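Local coordinates for Chains: A (Unidentified, PDB 6ZMG), which binds S-adenosyl-L-homocysteine at sites shared between subunits of a trimer and probably cleaves S-adenosylmethionine, as in phage-encoded SAM lyases, at residues F11-F16 with V109-R114; I15-N20 with V72-I77. One frame throughout, in Å; residues are numbered along the deposited sequence.

Interaction 1: F11-F16 with V109-R114; sequences FSARIF and VEIQER
The backbone N-H of Q112 points almost straight at S12 O, at 2.8 Å and 174° at the hydrogen. S12 N returns the bond to Q112 O. R14 and E110 form the next hydrogen-bonded pair, again with two bonds. E110 O also takes a CA-H...O contact from A13 CA at 3.1 Å. These strands are 11-21, a central strand of a ferredoxin-like βαββαβ fold, and its neighbour 106-113, which carries strand 116-124 on its other edge. They run antiparallel. Side chains of F11, A13, I15, V109, I111 and E113 share one face, which helix 84-101 covers. There I15 CG1 meets V109 CG2 at 4.2 Å, and A13 CB meets I111 CD1. F11 lies alongside E113, its CE1 3.5 Å from E113 CD. The ring and carboxylate planes are turned 48° apart. E113 CG is anti to its backbone N (chi1 -178°), which runs the extended chain along the ring. On the other face R14 and E110 pair up. R14 NE gives a weak salt-bridge bond to E110 OE2 at 3.3 Å, near the guanidinium plane. E110 has two conformers, which makes this bond tentative. F16 CZ sits over one guanidinium face.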
# COMPACT_ATOMS: atom_id res chain seq x y z
N PHE A 11 -4.06 -2.47 15.92
CA PHE A 11 -2.95 -1.61 15.57
C PHE A 11 -2.21 -2.11 14.34
O PHE A 11 -2.09 -3.32 14.10
CB PHE A 11 -1.99 -1.48 16.76
CG PHE A 11 -2.64 -0.91 17.95
CD1 PHE A 11 -3.11 0.40 17.93
CD2 PHE A 11 -2.86 -1.68 19.08
CE1 PHE A 11 -3.76 0.94 19.03
CE2 PHE A 11 -3.51 -1.14 20.18
CZ PHE A 11 -3.96 0.17 20.15
N SER A 12 -1.71 -1.15 13.57
CA SER A 12 -0.85 -1.42 12.44
C SER A 12 0.07 -0.22 12.25
O SER A 12 -0.12 0.84 12.84
CB SER A 12 -1.67 -1.67 11.17
OG SER A 12 -2.37 -0.51 10.74
N ALA A 13 1.09 -0.42 11.43
CA ALA A 13 2.04 0.63 11.16
C ALA A 13 2.55 0.52 9.74
O ALA A 13 2.52 -0.55 9.12
CB ALA A 13 3.25 0.56 12.10
N ARG A 14 3.04 1.65 9.25
CA ARG A 14 3.77 1.76 8.00
C ARG A 14 5.06 2.51 8.29
O ARG A 14 5.05 3.53 8.98
CB ARG A 14 2.97 2.53 6.95
CG ARG A 14 1.74 1.85 6.44
CD ARG A 14 1.41 2.39 5.05
NE ARG A 14 1.01 3.79 5.08
CZ ARG A 14 0.67 4.50 4.01
NH1 ARG A 14 0.72 3.96 2.79
NH2 ARG A 14 0.29 5.77 4.15
N ILE A 15 6.16 2.00 7.76
CA ILE A 15 7.46 2.65 7.89
C ILE A 15 8.03 2.80 6.49
O ILE A 15 8.07 1.83 5.72
CB ILE A 15 8.43 1.83 8.77
CG1 ILE A 15 7.82 1.55 10.15
CG2 ILE A 15 9.74 2.56 8.93
CD1 ILE A 15 8.69 0.68 11.05
N PHE A 16 8.50 4.00 6.16
CA PHE A 16 9.15 4.26 4.89
C PHE A 16 10.63 4.46 5.11
O PHE A 16 11.03 5.37 5.85
CB PHE A 16 8.55 5.48 4.22
CG PHE A 16 7.09 5.36 3.91
CD1 PHE A 16 6.12 5.66 4.84
CD2 PHE A 16 6.70 4.89 2.68
CE1 PHE A 16 4.75 5.53 4.51
CE2 PHE A 16 5.36 4.79 2.34
CZ PHE A 16 4.39 5.11 3.24
N VAL A 109 7.25 7.17 9.92
CA VAL A 109 6.49 6.15 10.62
C VAL A 109 5.05 6.62 10.77
O VAL A 109 4.80 7.75 11.20
CB VAL A 109 7.09 5.86 12.01
CG1 VAL A 109 6.20 4.91 12.79
CG2 VAL A 109 8.49 5.29 11.90
N GLU A 110 4.11 5.74 10.43
CA GLU A 110 2.68 6.01 10.59
C GLU A 110 2.07 4.89 11.41
O GLU A 110 2.19 3.71 11.05
CB GLU A 110 2.00 6.12 9.22
CG GLU A 110 0.51 6.41 9.29
CD GLU A 110 -0.20 6.38 7.95
OE1 GLU A 110 -0.31 7.44 7.31
OE2 GLU A 110 -0.67 5.30 7.54
N ILE A 111 1.40 5.26 12.51
CA ILE A 111 0.73 4.33 13.40
C ILE A 111 -0.76 4.47 13.16
O ILE A 111 -1.29 5.59 13.19
CB ILE A 111 1.01 4.65 14.88
CG1 ILE A 111 2.50 4.70 15.19
CG2 ILE A 111 0.28 3.64 15.77
CD1 ILE A 111 3.19 3.40 15.03
N GLN A 112 -1.45 3.34 12.99
CA GLN A 112 -2.89 3.32 12.79
C GLN A 112 -3.56 2.44 13.83
O GLN A 112 -2.97 1.47 14.33
CB GLN A 112 -3.25 2.78 11.41
CG GLN A 112 -2.78 3.69 10.28
CD GLN A 112 -3.10 3.14 8.92
OE1 GLN A 112 -3.82 2.15 8.80
NE2 GLN A 112 -2.56 3.77 7.89
N GLU A 113 -4.80 2.80 14.16
CA GLU A 113 -5.67 2.01 15.02
C GLU A 113 -6.98 1.84 14.25
O GLU A 113 -7.68 2.82 14.00
CB GLU A 113 -5.90 2.71 16.36
CG GLU A 113 -6.78 1.92 17.34
CD GLU A 113 -6.85 2.53 18.72
OE1 GLU A 113 -6.25 3.62 18.93
OE2 GLU A 113 -7.49 1.93 19.61
N ARG A 114 -7.29 0.60 13.87
CA ARG A 114 -8.41 0.30 12.98
C ARG A 114 -8.36 1.15 11.71
O ARG A 114 -9.38 1.62 11.20
CB ARG A 114 -9.74 0.47 13.69
CG ARG A 114 -9.84 -0.40 14.92
CD ARG A 114 -11.23 -0.33 15.53
NE ARG A 114 -11.34 0.81 16.43
CZ ARG A 114 -10.76 0.88 17.63
NH1 ARG A 114 -10.02 -0.14 18.08
NH2 ARG A 114 -10.91 1.96 18.38

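Interaction 2: I15-N20 with V72-I77; sequences IFVGLN and VQIIII. With SAH (S-adenosyl-L-homocysteine), chain D; SAH (S-adenosyl-L-homocysteine), chain B.
I15 and I74 face each other as a hydrogen-bonded antiparallel pair. I74 N gives a 2.7 Å bond to I15 O, and I15 N bonds back to I74 O. V17 and V72 repeat the pattern one pair further along. Between them is the non-hydrogen-bonded pair of F16 and Q73. The tight side of the contact is aliphatic. I15 CB abuts I74 CB at 4.1 Å, and I74 CD1 reaches V17 CG2. I74 CG1 lies beside its backbone N (chi1 -51°), with CD1 beyond it meeting both I15 CB and V17 CG2. Further on, the L19 side chain crosses that of V72 at an angle, with L19 CD1 3.9 Å from V72 CG2. Helices 29-43 and 84-101 cover this face, which belongs to the core of the ferredoxin-like fold. The other side is also buried, but it is more polar and is completed by other subunits and ligand. F16 CE2 rests 3.7 Å from Q73 CG, with the ring and amide planes 35° apart. The Q73 amide is held through NE2, which bonds to Q54. F16 CB also touches O4' of the chain B S-adenosyl-L-homocysteine at 3.4 Å. G18 puts no side chain between the backbone and that ligand. At the far end of strand 66-77, I77 N bonds to N1 of the chain D ligand at 3.0 Å, and its N6 bonds to I77 O at 2.8 Å. E69 and S71 of the third subunit also bind S-adenosyl-L-homocysteine. The paired backbone donor and acceptor of I77 match the N1 and N6 edge of adenine, consistent with a site for the base that is completed where subunits meet.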
# COMPACT_ATOMS: atom_id res chain seq x y z
N ILE A 15 6.16 2.00 7.76
CA ILE A 15 7.46 2.65 7.89
C ILE A 15 8.03 2.80 6.49
O ILE A 15 8.07 1.83 5.72
CB ILE A 15 8.43 1.83 8.77
CG1 ILE A 15 7.82 1.55 10.15
CG2 ILE A 15 9.74 2.56 8.93
CD1 ILE A 15 8.69 0.68 11.05
N PHE A 16 8.50 4.00 6.16
CA PHE A 16 9.15 4.26 4.89
C PHE A 16 10.63 4.46 5.11
O PHE A 16 11.03 5.37 5.85
CB PHE A 16 8.55 5.48 4.22
CG PHE A 16 7.09 5.36 3.91
CD1 PHE A 16 6.12 5.66 4.84
CD2 PHE A 16 6.70 4.89 2.68
CE1 PHE A 16 4.75 5.53 4.51
CE2 PHE A 16 5.36 4.79 2.34
CZ PHE A 16 4.39 5.11 3.24
N VAL A 17 11.44 3.64 4.44
CA VAL A 17 12.90 3.64 4.57
C VAL A 17 13.50 3.77 3.18
O VAL A 17 13.26 2.91 2.32
CB VAL A 17 13.44 2.34 5.20
CG1 VAL A 17 14.95 2.47 5.42
CG2 VAL A 17 12.73 1.99 6.47
N GLY A 18 14.28 4.82 2.96
CA GLY A 18 14.96 5.00 1.70
C GLY A 18 16.24 4.19 1.61
O GLY A 18 16.79 3.75 2.62
N LEU A 19 16.70 3.98 0.37
CA LEU A 19 17.86 3.15 0.10
C LEU A 19 19.01 3.94 -0.50
O LEU A 19 20.09 3.36 -0.72
CB LEU A 19 17.49 1.97 -0.80
CG LEU A 19 16.36 1.10 -0.24
CD1 LEU A 19 15.91 0.08 -1.24
CD2 LEU A 19 16.76 0.40 1.04
N ASN A 20 18.83 5.23 -0.75
CA ASN A 20 19.94 6.13 -1.03
C ASN A 20 20.56 6.59 0.28
O ASN A 20 19.86 6.83 1.27
CB ASN A 20 19.46 7.40 -1.72
CG ASN A 20 19.45 7.32 -3.23
OD1 ASN A 20 19.42 6.25 -3.83
ND2 ASN A 20 19.47 8.48 -3.86
N VAL A 72 11.56 1.47 0.60
CA VAL A 72 10.82 0.32 1.10
C VAL A 72 9.71 0.82 2.01
O VAL A 72 9.95 1.67 2.87
CB VAL A 72 11.72 -0.64 1.89
CG1 VAL A 72 10.91 -1.84 2.35
CG2 VAL A 72 12.90 -1.04 1.03
N GLN A 73 8.51 0.33 1.76
CA GLN A 73 7.39 0.55 2.66
C GLN A 73 7.20 -0.73 3.47
O GLN A 73 6.90 -1.80 2.92
CB GLN A 73 6.14 0.91 1.86
CG GLN A 73 4.93 1.12 2.74
CD GLN A 73 3.63 1.27 2.00
OE1 GLN A 73 2.57 1.10 2.60
NE2 GLN A 73 3.68 1.66 0.72
N ILE A 74 7.43 -0.64 4.78
CA ILE A 74 7.22 -1.76 5.69
C ILE A 74 5.81 -1.66 6.24
O ILE A 74 5.43 -0.61 6.78
CB ILE A 74 8.24 -1.75 6.84
CG1 ILE A 74 9.66 -1.61 6.33
CG2 ILE A 74 8.09 -3.02 7.68
CD1 ILE A 74 10.67 -1.44 7.44
N ILE A 75 5.03 -2.72 6.11
CA ILE A 75 3.66 -2.77 6.60
C ILE A 75 3.62 -3.81 7.71
O ILE A 75 3.95 -4.98 7.49
CB ILE A 75 2.66 -3.13 5.49
CG1 ILE A 75 2.77 -2.14 4.33
CG2 ILE A 75 1.23 -3.21 6.05
CD1 ILE A 75 1.99 -2.58 3.09
N ILE A 76 3.19 -3.38 8.90
CA ILE A 76 3.13 -4.24 10.07
C ILE A 76 1.71 -4.24 10.60
O ILE A 76 1.21 -3.19 11.02
CB ILE A 76 4.10 -3.76 11.17
CG1 ILE A 76 5.54 -3.83 10.70
CG2 ILE A 76 3.90 -4.59 12.46
CD1 ILE A 76 6.51 -3.07 11.59
N ILE A 77 1.06 -5.40 10.59
CA ILE A 77 -0.22 -5.59 11.26
C ILE A 77 0.06 -6.31 12.57
O ILE A 77 0.71 -7.36 12.58
CB ILE A 77 -1.20 -6.41 10.39
CG1 ILE A 77 -1.42 -5.71 9.04
CG2 ILE A 77 -2.53 -6.62 11.12
CD1 ILE A 77 -2.15 -6.54 8.06
N SAH D . 3.14 -18.89 2.57
CA SAH D . 2.51 -18.62 3.87
CB SAH D . 1.77 -17.25 3.84
CG SAH D . 2.17 -16.42 5.04
SD SAH D . 1.23 -14.90 5.27
C SAH D . 1.50 -19.69 4.30
O SAH D . 0.77 -19.51 5.26
OXT SAH D . 1.52 -20.78 3.62
C5' SAH D . 1.21 -14.15 3.62
C4' SAH D . 1.78 -12.75 3.60
O4' SAH D . 1.11 -11.92 4.57
C3' SAH D . 3.24 -12.63 4.01
O3' SAH D . 4.15 -12.97 2.97
C2' SAH D . 3.35 -11.14 4.35
O2' SAH D . 3.54 -10.42 3.13
C1' SAH D . 1.96 -10.86 4.94
N9 SAH D . 1.97 -10.79 6.40
C8 SAH D . 1.89 -11.83 7.28
N7 SAH D . 1.83 -11.45 8.54
C5 SAH D . 1.88 -10.07 8.47
C6 SAH D . 1.79 -9.07 9.46
N6 SAH D . 1.64 -9.32 10.77
N1 SAH D . 1.83 -7.79 9.04
C2 SAH D . 1.96 -7.53 7.74
N3 SAH D . 2.05 -8.39 6.72
C4 SAH D . 1.99 -9.65 7.16
N SAH B . 17.27 8.50 1.72
CA SAH B . 16.47 9.54 2.40
CB SAH B . 15.07 8.98 2.78
CG SAH B . 13.99 9.93 2.32
SD SAH B . 12.32 9.55 2.88
C SAH B . 17.12 10.09 3.68
O SAH B . 16.50 10.81 4.43
OXT SAH B . 18.36 9.78 3.85
C5' SAH B . 12.16 7.77 2.56
C4' SAH B . 10.98 7.43 1.67
O4' SAH B . 9.77 7.99 2.22
C3' SAH B . 11.03 8.03 0.28
O3' SAH B . 11.86 7.31 -0.62
C2' SAH B . 9.56 7.93 -0.15
O2' SAH B . 9.32 6.61 -0.62
C1' SAH B . 8.83 8.17 1.18
N9 SAH B . 8.29 9.52 1.30
C8 SAH B . 8.96 10.65 1.72
N7 SAH B . 8.19 11.71 1.81
C5 SAH B . 6.94 11.25 1.42
C6 SAH B . 5.68 11.87 1.37
N6 SAH B . 5.45 13.15 1.70
N1 SAH B . 4.63 11.11 0.98
C2 SAH B . 4.84 9.83 0.66
N3 SAH B . 5.98 9.14 0.69
C4 SAH B . 7.00 9.91 1.09

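How the interactions relate
Both contacts are buried, and both use strand 11-21. Interaction 1 joins it to strand 106-113, and interaction 2 joins it to strand 66-77, so the strand has a partner on each edge. I15 and F16 belong to both. The sheet is continuous between them: A13 N lies 2.8 Å from I76 O, a probable hydrogen bond. Interaction 2 is nearer the centre of the chain and is largely aliphatic, with ligand beside F16 and at the far end, I77. Interaction 1 is farther out and includes charged and partly exposed residues. Helix 84-101 packs on both. R14 links their polar sides through its weak bond to Q73, where the second subunit packs.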